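PDB 4H6X: thiazoline oxidase/subtilisin-like protease from Prochloron didemni, which matures patellamide precursor peptides as a subtilisin-like member of a transamidating protease family, probably cutting the peptide and joining its ends into a ring. Local coordinates for residues Ile135-Asp140 / Ile160-Glu165; Tyr60-Ala65 / Pro153-Arg158; Leu201-Thr206 / Val279-Ser284; Pro42-Ser47 / Val54-Pro59. All coordinates share one frame; numbering follows the deposited sequence.

Contact 1 (Ile135-Asp140 / Ile160-Glu165)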
loop_
_atom_site.group_PDB
_atom_site.type_symbol
_atom_site.label_atom_id
_atom_site.label_comp_id
_atom_site.label_asym_id
_atom_site.label_seq_id
_atom_site.Cartn_x
_atom_site.Cartn_y
_atom_site.Cartn_z
ATOM N N ILE A 135 3.322 -8.297 6.883
ATOM C CA ILE A 135 2.262 -8.953 7.660
ATOM C C ILE A 135 0.915 -8.373 7.242
ATOM O O ILE A 135 0.675 -7.167 7.381
ATOM C CB ILE A 135 2.444 -8.762 9.183
ATOM C CG1 ILE A 135 3.756 -9.419 9.648
ATOM C CG2 ILE A 135 1.228 -9.310 9.963
ATOM C CD1 ILE A 135 4.175 -9.064 11.076
ATOM N N ASN A 136 0.056 -9.225 6.690
ATOM C CA ASN A 136 -1.330 -8.853 6.467
ATOM C C ASN A 136 -2.147 -9.077 7.736
ATOM O O ASN A 136 -2.074 -10.146 8.349
ATOM C CB ASN A 136 -1.919 -9.650 5.300
ATOM C CG ASN A 136 -1.502 -9.101 3.942
ATOM O OD1 ASN A 136 -2.047 -8.097 3.467
ATOM N ND2 ASN A 136 -0.562 -9.767 3.300
ATOM N N MET A 137 -2.918 -8.073 8.136
ATOM C CA MET A 137 -3.844 -8.221 9.262
ATOM C C MET A 137 -5.277 -8.061 8.733
ATOM O O MET A 137 -5.830 -6.946 8.739
ATOM C CB MET A 137 -3.540 -7.188 10.351
ATOM C CG MET A 137 -4.332 -7.395 11.640
ATOM S SD MET A 137 -4.163 -6.032 12.823
ATOM C CE MET A 137 -2.403 -6.078 13.108
ATOM N N PRO A 138 -5.879 -9.164 8.240
ATOM C CA PRO A 138 -7.163 -9.029 7.529
ATOM C C PRO A 138 -8.299 -8.584 8.438
ATOM O O PRO A 138 -8.373 -9.025 9.583
ATOM C CB PRO A 138 -7.439 -10.454 7.026
ATOM C CG PRO A 138 -6.090 -11.090 6.959
ATOM C CD PRO A 138 -5.370 -10.542 8.170
ATOM N N GLN A 139 -9.187 -7.751 7.897
ATOM C CA GLN A 139 -10.287 -7.150 8.638
ATOM C C GLN A 139 -11.675 -7.573 8.112
ATOM O O GLN A 139 -12.704 -7.067 8.581
ATOM C CB GLN A 139 -10.184 -5.616 8.559
ATOM C CG GLN A 139 -8.860 -5.023 9.040
ATOM C CD GLN A 139 -8.586 -5.328 10.503
ATOM O OE1 GLN A 139 -9.487 -5.265 11.341
ATOM N NE2 GLN A 139 -7.350 -5.689 10.812
ATOM N N ASP A 140 -11.725 -8.473 7.134
ATOM C CA ASP A 140 -13.004 -8.672 6.410
ATOM C C ASP A 140 -14.083 -9.351 7.261
ATOM O O ASP A 140 -15.299 -9.225 6.975
ATOM C CB ASP A 140 -12.797 -9.390 5.073
ATOM C CG ASP A 140 -12.298 -10.804 5.237
ATOM O OD1 ASP A 140 -11.224 -10.985 5.872
ATOM O OD2 ASP A 140 -12.983 -11.728 4.712
ATOM N N ILE A 160 -4.143 -1.235 15.147
ATOM C CA ILE A 160 -2.885 -0.474 15.180
ATOM C C ILE A 160 -2.039 -0.897 16.395
ATOM O O ILE A 160 -0.845 -1.158 16.235
ATOM C CB ILE A 160 -3.149 1.050 15.105
ATOM C CG1 ILE A 160 -3.582 1.423 13.681
ATOM C CG2 ILE A 160 -1.912 1.875 15.499
ATOM C CD1 ILE A 160 -4.252 2.790 13.577
ATOM N N ASP A 161 -2.663 -1.012 17.584
ATOM C CA ASP A 161 -1.933 -1.462 18.784
ATOM C C ASP A 161 -1.335 -2.820 18.524
ATOM O O ASP A 161 -0.205 -3.068 18.919
ATOM C CB ASP A 161 -2.820 -1.546 20.047
ATOM C CG ASP A 161 -3.188 -0.189 20.596
ATOM O OD1 ASP A 161 -2.378 0.751 20.444
ATOM O OD2 ASP A 161 -4.297 -0.059 21.156
ATOM N N LEU A 162 -2.106 -3.721 17.892
ATOM C CA LEU A 162 -1.565 -5.032 17.542
ATOM C C LEU A 162 -0.404 -4.931 16.531
ATOM O O LEU A 162 0.624 -5.577 16.692
ATOM C CB LEU A 162 -2.663 -5.973 17.005
ATOM C CG LEU A 162 -2.214 -7.413 16.676
ATOM C CD1 LEU A 162 -1.515 -8.087 17.863
ATOM C CD2 LEU A 162 -3.419 -8.228 16.215
ATOM N N ALA A 163 -0.596 -4.155 15.471
ATOM C CA ALA A 163 0.446 -3.943 14.460
ATOM C C ALA A 163 1.762 -3.456 15.087
ATOM O O ALA A 163 2.838 -3.922 14.699
ATOM C CB ALA A 163 -0.029 -2.949 13.416
ATOM N N LEU A 164 1.666 -2.521 16.036
ATOM C CA LEU A 164 2.837 -2.063 16.784
ATOM C C LEU A 164 3.544 -3.216 17.502
ATOM O O LEU A 164 4.761 -3.384 17.385
ATOM C CB LEU A 164 2.447 -0.983 17.797
ATOM C CG LEU A 164 2.148 0.388 17.208
ATOM C CD1 LEU A 164 1.610 1.310 18.296
ATOM C CD2 LEU A 164 3.382 0.979 16.517
ATOM N N GLU A 165 2.767 -4.031 18.214
ATOM C CA GLU A 165 3.325 -5.167 18.930
ATOM C C GLU A 165 3.952 -6.205 17.997
ATOM O O GLU A 165 4.894 -6.909 18.363
ATOM C CB GLU A 165 2.251 -5.808 19.827
ATOM C CG GLU A 165 2.839 -6.675 20.922
ATOM C CD GLU A 165 3.734 -5.869 21.856
ATOM O OE1 GLU A 165 3.550 -4.645 21.961
ATOM O OE2 GLU A 165 4.625 -6.462 22.470
#

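Contact 2 (Tyr60-Ala65 / Pro153-Arg158)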
loop_
_atom_site.group_PDB
_atom_site.type_symbol
_atom_site.label_atom_id
_atom_site.label_comp_id
_atom_site.label_asym_id
_atom_site.label_seq_id
_atom_site.Cartn_x
_atom_site.Cartn_y
_atom_site.Cartn_z
ATOM N N TYR A 60 -7.354 -11.337 16.817
ATOM C CA TYR A 60 -7.893 -12.443 17.607
ATOM C C TYR A 60 -9.275 -12.138 18.208
ATOM O O TYR A 60 -9.989 -13.053 18.656
ATOM C CB TYR A 60 -6.897 -12.830 18.689
ATOM C CG TYR A 60 -6.479 -11.663 19.575
ATOM C CD1 TYR A 60 -7.182 -11.367 20.734
ATOM C CD2 TYR A 60 -5.402 -10.851 19.228
ATOM C CE1 TYR A 60 -6.817 -10.310 21.540
ATOM C CE2 TYR A 60 -5.023 -9.781 20.024
ATOM C CZ TYR A 60 -5.732 -9.523 21.180
ATOM O OH TYR A 60 -5.398 -8.467 21.961
ATOM N N TRP A 61 -9.633 -10.855 18.227
ATOM C CA TRP A 61 -10.938 -10.410 18.715
ATOM C C TRP A 61 -12.057 -10.481 17.664
ATOM O O TRP A 61 -13.213 -10.180 17.969
ATOM C CB TRP A 61 -10.847 -9.000 19.335
ATOM C CG TRP A 61 -10.425 -7.902 18.370
ATOM C CD1 TRP A 61 -11.247 -7.082 17.642
ATOM C CD2 TRP A 61 -9.082 -7.496 18.070
ATOM N NE1 TRP A 61 -10.494 -6.211 16.889
ATOM C CE2 TRP A 61 -9.163 -6.443 17.133
ATOM C CE3 TRP A 61 -7.812 -7.925 18.504
ATOM C CZ2 TRP A 61 -8.015 -5.808 16.610
ATOM C CZ3 TRP A 61 -6.657 -7.285 17.976
ATOM C CH2 TRP A 61 -6.780 -6.243 17.046
ATOM N N HIS A 62 -11.727 -10.903 16.441
ATOM C CA HIS A 62 -12.742 -11.135 15.398
ATOM C C HIS A 62 -13.261 -12.565 15.403
ATOM O O HIS A 62 -12.496 -13.501 15.586
ATOM C CB HIS A 62 -12.178 -10.842 14.000
ATOM C CG HIS A 62 -11.859 -9.400 13.762
ATOM N ND1 HIS A 62 -11.111 -8.976 12.685
ATOM C CD2 HIS A 62 -12.173 -8.284 14.466
ATOM C CE1 HIS A 62 -11.000 -7.658 12.721
ATOM N NE2 HIS A 62 -11.633 -7.213 13.793
ATOM N N GLU A 63 -14.565 -12.729 15.204
ATOM C CA GLU A 63 -15.126 -14.041 14.874
ATOM C C GLU A 63 -14.675 -14.381 13.451
ATOM O O GLU A 63 -14.781 -13.538 12.558
ATOM C CB GLU A 63 -16.654 -14.028 14.959
ATOM C CG GLU A 63 -17.226 -13.986 16.373
ATOM C CD GLU A 63 -16.952 -15.251 17.188
ATOM O OE1 GLU A 63 -16.668 -16.324 16.602
ATOM O OE2 GLU A 63 -17.027 -15.168 18.435
ATOM N N PRO A 64 -14.121 -15.590 13.237
ATOM C CA PRO A 64 -13.713 -15.936 11.870
ATOM C C PRO A 64 -14.914 -16.000 10.917
ATOM O O PRO A 64 -15.971 -16.491 11.292
ATOM C CB PRO A 64 -13.074 -17.318 12.039
ATOM C CG PRO A 64 -12.579 -17.313 13.447
ATOM C CD PRO A 64 -13.650 -16.589 14.214
ATOM N N ALA A 65 -14.763 -15.466 9.714
ATOM C CA ALA A 65 -15.845 -15.506 8.735
ATOM C C ALA A 65 -15.685 -16.722 7.826
ATOM O O ALA A 65 -14.602 -17.314 7.748
ATOM C CB ALA A 65 -15.890 -14.219 7.925
ATOM N N PRO A 153 -13.542 2.727 14.190
ATOM C CA PRO A 153 -12.452 3.499 14.791
ATOM C C PRO A 153 -11.861 2.753 15.973
ATOM O O PRO A 153 -10.629 2.676 16.098
ATOM C CB PRO A 153 -13.134 4.791 15.267
ATOM C CG PRO A 153 -14.524 4.754 14.718
ATOM C CD PRO A 153 -14.854 3.304 14.509
ATOM N N LEU A 154 -12.729 2.191 16.818
ATOM C CA LEU A 154 -12.284 1.296 17.881
ATOM C C LEU A 154 -11.527 0.086 17.324
ATOM O O LEU A 154 -10.438 -0.244 17.801
ATOM C CB LEU A 154 -13.457 0.831 18.737
ATOM C CG LEU A 154 -13.229 -0.341 19.700
ATOM C CD1 LEU A 154 -12.048 -0.102 20.634
ATOM C CD2 LEU A 154 -14.504 -0.606 20.493
ATOM N N ASN A 155 -12.105 -0.568 16.320
ATOM C CA ASN A 155 -11.463 -1.721 15.711
ATOM C C ASN A 155 -10.135 -1.353 15.055
ATOM O O ASN A 155 -9.164 -2.106 15.149
ATOM C CB ASN A 155 -12.385 -2.386 14.694
ATOM C CG ASN A 155 -11.793 -3.656 14.129
ATOM O OD1 ASN A 155 -11.520 -4.608 14.868
ATOM N ND2 ASN A 155 -11.575 -3.679 12.813
ATOM N N LEU A 156 -10.089 -0.196 14.403
ATOM C CA LEU A 156 -8.859 0.246 13.772
ATOM C C LEU A 156 -7.793 0.551 14.832
ATOM O O LEU A 156 -6.629 0.193 14.668
ATOM C CB LEU A 156 -9.113 1.432 12.844
ATOM C CG LEU A 156 -7.925 1.972 12.038
ATOM C CD1 LEU A 156 -7.121 0.897 11.289
ATOM C CD2 LEU A 156 -8.455 3.022 11.067
ATOM N N ALA A 157 -8.204 1.190 15.925
ATOM C CA ALA A 157 -7.297 1.454 17.049
ATOM C C ALA A 157 -6.697 0.152 17.592
ATOM O O ALA A 157 -5.495 0.045 17.802
ATOM C CB ALA A 157 -8.024 2.206 18.158
ATOM N N ARG A 158 -7.557 -0.830 17.830
ATOM C CA ARG A 158 -7.104 -2.145 18.294
ATOM C C ARG A 158 -6.130 -2.796 17.290
ATOM O O ARG A 158 -5.124 -3.389 17.683
ATOM C CB ARG A 158 -8.316 -3.038 18.556
ATOM C CG ARG A 158 -9.223 -2.511 19.666
ATOM C CD ARG A 158 -10.399 -3.456 19.917
ATOM N NE ARG A 158 -10.008 -4.666 20.657
ATOM C CZ ARG A 158 -10.867 -5.611 21.065
ATOM N NH1 ARG A 158 -12.175 -5.511 20.788
ATOM N NH2 ARG A 158 -10.420 -6.655 21.753
HETATM O O HOH W 1 -7.659 -7.500 23.010
#

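Contact 3 (Leu201-Thr206 / Val279-Ser284)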
loop_
_atom_site.group_PDB
_atom_site.type_symbol
_atom_site.label_atom_id
_atom_site.label_comp_id
_atom_site.label_asym_id
_atom_site.label_seq_id
_atom_site.Cartn_x
_atom_site.Cartn_y
_atom_site.Cartn_z
ATOM N N LEU A 201 5.804 4.628 10.958
ATOM C CA LEU A 201 5.101 5.419 9.942
ATOM C C LEU A 201 3.713 4.840 9.637
ATOM O O LEU A 201 3.589 3.643 9.373
ATOM C CB LEU A 201 5.932 5.453 8.642
ATOM C CG LEU A 201 5.391 6.253 7.448
ATOM C CD1 LEU A 201 5.277 7.747 7.770
ATOM C CD2 LEU A 201 6.272 6.026 6.223
ATOM N N ILE A 202 2.703 5.708 9.634
ATOM C CA ILE A 202 1.356 5.391 9.203
ATOM C C ILE A 202 1.147 5.959 7.806
ATOM O O ILE A 202 1.388 7.151 7.575
ATOM C CB ILE A 202 0.291 6.016 10.146
ATOM C CG1 ILE A 202 0.378 5.429 11.557
ATOM C CG2 ILE A 202 -1.112 5.869 9.564
ATOM C CD1 ILE A 202 -0.169 4.023 11.684
ATOM N N VAL A 203 0.719 5.101 6.877
ATOM C CA VAL A 203 0.381 5.529 5.508
ATOM C C VAL A 203 -1.092 5.255 5.247
ATOM O O VAL A 203 -1.611 4.159 5.531
ATOM C CB VAL A 203 1.259 4.846 4.417
ATOM C CG1 VAL A 203 0.956 5.423 3.035
ATOM C CG2 VAL A 203 2.749 5.016 4.712
ATOM N N SER A 204 -1.763 6.262 4.708
ATOM C CA SER A 204 -3.177 6.194 4.480
ATOM C C SER A 204 -3.505 7.036 3.245
ATOM O O SER A 204 -2.845 8.041 2.993
ATOM C CB SER A 204 -3.907 6.695 5.734
ATOM O OG SER A 204 -5.254 6.984 5.476
ATOM N N PRO A 205 -4.496 6.601 2.444
ATOM C CA PRO A 205 -4.947 7.382 1.292
ATOM C C PRO A 205 -5.804 8.545 1.747
ATOM O O PRO A 205 -6.383 8.484 2.819
ATOM C CB PRO A 205 -5.807 6.384 0.509
ATOM C CG PRO A 205 -6.298 5.409 1.527
ATOM C CD PRO A 205 -5.210 5.310 2.555
ATOM N N THR A 206 -5.892 9.599 0.949
ATOM C CA THR A 206 -6.784 10.710 1.301
ATOM C C THR A 206 -8.276 10.393 1.111
ATOM O O THR A 206 -9.118 10.991 1.771
ATOM C CB THR A 206 -6.436 12.002 0.541
ATOM O OG1 THR A 206 -6.409 11.731 -0.864
ATOM C CG2 THR A 206 -5.086 12.547 1.005
ATOM N N VAL A 279 1.931 2.479 -3.192
ATOM C CA VAL A 279 3.150 2.889 -3.900
ATOM C C VAL A 279 4.068 3.632 -2.890
ATOM O O VAL A 279 5.260 3.356 -2.806
ATOM C CB VAL A 279 2.830 3.748 -5.157
ATOM C CG1 VAL A 279 4.107 4.233 -5.825
ATOM C CG2 VAL A 279 2.003 2.958 -6.178
ATOM N N MET A 280 3.489 4.537 -2.098
ATOM C CA MET A 280 4.252 5.335 -1.119
ATOM C C MET A 280 4.718 4.505 0.065
ATOM O O MET A 280 5.797 4.740 0.606
ATOM C CB MET A 280 3.435 6.545 -0.641
ATOM C CG MET A 280 3.238 7.615 -1.708
ATOM S SD MET A 280 4.808 8.212 -2.404
ATOM C CE MET A 280 4.888 7.213 -3.876
ATOM N N THR A 281 3.907 3.525 0.464
ATOM C CA THR A 281 4.324 2.581 1.473
ATOM C C THR A 281 5.567 1.811 0.985
ATOM O O THR A 281 6.530 1.637 1.731
ATOM C CB THR A 281 3.166 1.630 1.865
ATOM O OG1 THR A 281 2.209 2.352 2.658
ATOM C CG2 THR A 281 3.676 0.447 2.665
ATOM N N GLY A 282 5.547 1.371 -0.267
ATOM C CA GLY A 282 6.700 0.657 -0.843
ATOM C C GLY A 282 7.944 1.540 -0.916
ATOM O O GLY A 282 9.044 1.116 -0.559
ATOM N N ILE A 283 7.764 2.770 -1.383
ATOM C CA ILE A 283 8.885 3.715 -1.506
ATOM C C ILE A 283 9.477 3.976 -0.121
ATOM O O ILE A 283 10.692 3.880 0.076
ATOM C CB ILE A 283 8.463 5.021 -2.236
ATOM C CG1 ILE A 283 8.127 4.693 -3.708
ATOM C CG2 ILE A 283 9.563 6.081 -2.134
ATOM C CD1 ILE A 283 7.646 5.855 -4.540
ATOM N N SER A 284 8.596 4.268 0.835
ATOM C CA SER A 284 9.004 4.496 2.218
ATOM C C SER A 284 9.775 3.317 2.778
ATOM O O SER A 284 10.785 3.501 3.455
ATOM C CB SER A 284 7.785 4.813 3.095
ATOM O OG SER A 284 7.156 6.008 2.662
#

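Contact 4 (Pro42-Ser47 / Val54-Pro59)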
loop_
_atom_site.group_PDB
_atom_site.type_symbol
_atom_site.label_atom_id
_atom_site.label_comp_id
_atom_site.label_asym_id
_atom_site.label_seq_id
_atom_site.Cartn_x
_atom_site.Cartn_y
_atom_site.Cartn_z
ATOM N N PRO A 42 -5.921 -11.225 1.736
ATOM C CA PRO A 42 -5.341 -11.446 0.418
ATOM C C PRO A 42 -5.156 -12.932 0.113
ATOM O O PRO A 42 -5.174 -13.775 1.019
ATOM C CB PRO A 42 -3.971 -10.775 0.536
ATOM C CG PRO A 42 -3.596 -11.028 1.943
ATOM C CD PRO A 42 -4.883 -10.899 2.729
ATOM N N ASP A 43 -4.952 -13.231 -1.163
ATOM C CA ASP A 43 -4.902 -14.614 -1.641
ATOM C C ASP A 43 -3.441 -15.018 -1.800
ATOM O O ASP A 43 -2.797 -14.663 -2.777
ATOM C CB ASP A 43 -5.682 -14.717 -2.961
ATOM C CG ASP A 43 -5.669 -16.126 -3.572
ATOM O OD1 ASP A 43 -5.073 -17.063 -2.994
ATOM O OD2 ASP A 43 -6.266 -16.278 -4.659
ATOM N N TYR A 44 -2.926 -15.757 -0.824
ATOM C CA TYR A 44 -1.518 -16.172 -0.810
ATOM C C TYR A 44 -1.169 -17.329 -1.752
ATOM O O TYR A 44 -0.020 -17.764 -1.771
ATOM C CB TYR A 44 -1.097 -16.567 0.611
ATOM C CG TYR A 44 -0.737 -15.423 1.521
ATOM C CD1 TYR A 44 -0.943 -14.089 1.135
ATOM C CD2 TYR A 44 -0.218 -15.668 2.788
ATOM C CE1 TYR A 44 -0.613 -13.039 1.984
ATOM C CE2 TYR A 44 0.112 -14.623 3.631
ATOM C CZ TYR A 44 -0.093 -13.316 3.229
ATOM O OH TYR A 44 0.225 -12.276 4.089
ATOM N N THR A 45 -2.140 -17.832 -2.511
ATOM C CA THR A 45 -1.842 -18.831 -3.554
ATOM C C THR A 45 -1.346 -18.193 -4.857
ATOM O O THR A 45 -0.866 -18.896 -5.735
ATOM C CB THR A 45 -3.043 -19.758 -3.881
ATOM O OG1 THR A 45 -4.106 -19.001 -4.483
ATOM C CG2 THR A 45 -3.553 -20.468 -2.640
ATOM N N LEU A 46 -1.452 -16.870 -4.986
ATOM C CA LEU A 46 -0.996 -16.201 -6.214
ATOM C C LEU A 46 0.520 -16.208 -6.321
ATOM O O LEU A 46 1.218 -15.975 -5.327
ATOM C CB LEU A 46 -1.539 -14.778 -6.309
ATOM C CG LEU A 46 -3.050 -14.646 -6.104
ATOM C CD1 LEU A 46 -3.499 -13.199 -6.228
ATOM C CD2 LEU A 46 -3.822 -15.534 -7.073
ATOM N N SER A 47 1.030 -16.473 -7.527
ATOM C CA SER A 47 2.470 -16.649 -7.731
ATOM C C SER A 47 3.279 -15.397 -7.402
ATOM O O SER A 47 4.439 -15.501 -7.022
ATOM C CB SER A 47 2.791 -17.136 -9.155
ATOM O OG SER A 47 2.315 -16.230 -10.144
ATOM N N VAL A 54 5.672 -12.978 3.312
ATOM C CA VAL A 54 4.327 -12.582 3.741
ATOM C C VAL A 54 3.774 -13.533 4.795
ATOM O O VAL A 54 4.028 -14.734 4.742
ATOM C CB VAL A 54 3.321 -12.504 2.565
ATOM C CG1 VAL A 54 3.619 -11.312 1.669
ATOM C CG2 VAL A 54 3.270 -13.807 1.763
ATOM N N SER A 55 2.999 -13.007 5.740
ATOM C CA SER A 55 2.257 -13.865 6.677
ATOM C C SER A 55 1.016 -13.126 7.165
ATOM O O SER A 55 0.980 -11.888 7.135
ATOM C CB SER A 55 3.130 -14.248 7.867
ATOM O OG SER A 55 3.498 -13.084 8.576
ATOM N N LYS A 56 0.006 -13.882 7.594
ATOM C CA LYS A 56 -1.229 -13.289 8.104
ATOM C C LYS A 56 -1.311 -13.370 9.617
ATOM O O LYS A 56 -1.035 -14.413 10.200
ATOM C CB LYS A 56 -2.471 -13.969 7.512
ATOM C CG LYS A 56 -2.583 -13.867 6.004
ATOM C CD LYS A 56 -3.838 -14.557 5.512
ATOM C CE LYS A 56 -3.735 -14.863 4.031
ATOM N NZ LYS A 56 -5.030 -15.352 3.465
ATOM N N VAL A 57 -1.710 -12.265 10.238
ATOM C CA VAL A 57 -2.077 -12.255 11.635
ATOM C C VAL A 57 -3.508 -11.720 11.704
ATOM O O VAL A 57 -3.734 -10.531 11.490
ATOM C CB VAL A 57 -1.093 -11.405 12.491
ATOM C CG1 VAL A 57 -1.599 -11.274 13.926
ATOM C CG2 VAL A 57 0.303 -12.028 12.482
ATOM N N PHE A 58 -4.462 -12.614 11.961
ATOM C CA PHE A 58 -5.875 -12.255 12.062
ATOM C C PHE A 58 -6.136 -11.672 13.437
ATOM O O PHE A 58 -5.724 -12.262 14.424
ATOM C CB PHE A 58 -6.790 -13.476 11.839
ATOM C CG PHE A 58 -6.767 -13.995 10.442
ATOM C CD1 PHE A 58 -7.707 -13.565 9.512
ATOM C CD2 PHE A 58 -5.801 -14.899 10.040
ATOM C CE1 PHE A 58 -7.673 -14.034 8.209
ATOM C CE2 PHE A 58 -5.760 -15.369 8.742
ATOM C CZ PHE A 58 -6.696 -14.934 7.825
ATOM N N PRO A 59 -6.827 -10.519 13.507
ATOM C CA PRO A 59 -7.149 -9.941 14.821
ATOM C C PRO A 59 -7.887 -11.000 15.644
ATOM O O PRO A 59 -8.921 -11.506 15.202
ATOM C CB PRO A 59 -8.084 -8.773 14.472
ATOM C CG PRO A 59 -7.743 -8.427 13.063
ATOM C CD PRO A 59 -7.399 -9.735 12.404
HETATM O O HOH W 2 -4.459 -17.124 1.137
#

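Contact 1 (Ile135-Asp140 / Ile160-Glu165)
Met137 reaches from its strand to Leu162 and Ala163 of the helix. Its CB bond is directed at the helix, and the first two torsions run straight outward: CG lies anti to the backbone N (chi1 -172°), and SD continues the line. The thioether crosses Leu162 at a slant, with Met137 SD 4.1 Å from Leu162 CD2. At chi3 (-60°) the chain bends and swings the terminal methyl onto the helix. Met137 CE lies 3.5 Å from the backbone N of Ala163, 3.8 Å from Leu162 CG and 3.9 Å from Ala163 CB, so one methyl is shared by two consecutive helical residues. Strand 133-138 and helix 154-165 belong to a beta-alpha-beta crossover of the subtilisin-like fold: the chain leaves 133-138, packs this helix against the sheet and re-enters it as strand 170-173, beyond strand 34-39. Ala163 accordingly also touches Val36 on that intervening strand, while Met137 also meets Ala159 one turn earlier in the helix. Behind the methionine, Gln139 folds back on Met137, with Gln139 NE2 donating to Met137 O at 2.9 Å from well above the carbonyl plane.

Contact 2 (Tyr60-Ala65 / Pro153-Arg158)
Trp61 meets two side chains of the helix, Asn155 at the edge of its indole and Arg158 over a face. The guanidinium of Arg158 is laid nearly flat on the indole, planes 13° apart, and the two side chains run past each other in opposite directions. Arg158 CZ sits 3.8 Å from the centroid of the five-membered ring of Trp61, a cation-pi stack, and CD adds a CH-pi contact over the same ring. Nearer the helix, Arg158 CB comes within 3.4 Å of Trp61 CZ2. The indole can reach the helix because CG occupies the crowded position between backbone N and carbonyl carbon (chi1 63°). Loop 60-65 follows edge strand 53-56 of the subtilisin-like parallel sheet, and here it meets the opening turns of helix 154-165, near the carboxy-terminal ends of the strands. The amide of Asn155 ties the two elements together. Asn155 OD1 accepts from Trp61 NE1 at 2.8 Å, with the donor almost in line with the C=O bond, and from His62 NE2 at 2.8 Å, with that donor tilted from the carbonyl plane. Both rings present their N-H in their own planes, and both bonds are nearly straight (166°). Asn155 ND2 donates to Gln139 OE1, which fixes which way round the amide lies. On the loop, Trp61 CE3 stands over the centre of the Tyr60 ring. A water at the edge of the guanidinium, 3.1 Å from Arg158 NH2, accepts from it and also bonds Tyr60 OH at 2.7 Å.

Contact 3 (Leu201-Thr206 / Val279-Ser284)
Val203 and Thr281 make the closest approach, the threonine hydroxyl pressed against the isopropyl group. Thr281 OG1 is 3.2 Å from Val203 CB, 3.3 Å from CG1 and 3.4 Å from CG2 of that valine; the oxygen sits against the methine side, nearly equidistant from CB and both methyls, a tight approach. The hydroxyl gets there because it lies anti to the carbonyl carbon of Thr281 (chi1 -73°), the two side chains meeting at a slant. Almost one turn on, Leu201 brings CD2 against Ser284, 3.7 Å from both its CB and its OG. Ser284 OG is turned back along the helix and donates to Met280 O at 2.8 Å. That same carbonyl accepts the helical bond from Ser284 N, and the two donors reach it from opposite faces of its plane. An alanine here would keep the CB contact, but Met280 O would probably be left with the backbone donor alone and Leu201 CD2 with a gap beside it. Further out, strand 201-205 lies within the parallel sheet, and Thr281 and Ser284 also touch His172 and Ile170 of neighbouring strand 170-173. Helix 300-309 closes on Ser284 through Val303 and Leu307, and on Leu201 through Arg304. Near its start, helix 273-293 carries Ser274, which with His109 and Asp39 has the geometry of a subtilase catalytic triad and is probably the nucleophile. With its proton given to Met280 O, the buried Ser284 hydroxyl can pack against leucine without needing a partner from the strand; helix and sheet join here by close packing.

Contact 4 (Pro42-Ser47 / Val54-Pro59)
Tyr44 faces Val54 with their CA atoms 8.2 Å apart, where a type I beta turn from Asp43 to Leu46 passes beside strand 53-56. Its ring is sandwiched between two residues of that strand. Val54 CG2 lies 3.8 Å from the ring centroid over one face, while over the opposite face Lys56 CE lies 3.7 Å from it, almost on the ring normal; both are CH-pi contacts. Lys56 is extended beyond CG across the ring face; Lys56 NZ remains over the Tyr44 ring, 4.8 Å from its centroid, a cation-pi contact, and donates to Pro42 O at 2.9 Å, nearly in line with the carbonyl bond. The same ammonium forms a salt bridge with Asp41 and donates to a water that also takes the N-H of Tyr44. At the far end of the ring, Tyr44 OH bonds to Asn136 on the adjoining strand. Asp43 OD1 accepts from Thr45 N at 3.1 Å in an Asx turn, and from Thr45 OG1 on the same carboxylate face. A leucine in place of Tyr44 would probably leave Asn136 ND2 without this partner and strip Lys56 of its aromatic support. With aromatic, carbonyl and carboxylate partners gathered round one ammonium, Lys56 is likely to stay charged as it joins loop to edge strand.

Overall arrangement
Contacts 1 and 3 are buried joints between the parallel sheet and its covering helices, made by apolar carbon and, in contact 3, by hydroxyls pressed against carbon. Contacts 2 and 4 lie at the surface and rely on charge, amide and ring chemistry, each setting a cation over an aromatic face. Helix 154-165 serves both contact 1 and contact 2, whose centres are 9 Å apart and which meet through Gln139 and Asn155. Contacts 1 and 4 use neighbouring strands, 133-138 and 53-56, and Asn136 bonds Tyr44 between them. Segments 54-59 and 60-65 adjoin in sequence, linking contact 4 to contact 2. Contact 3, nearest the chain's centre, touches none of the others.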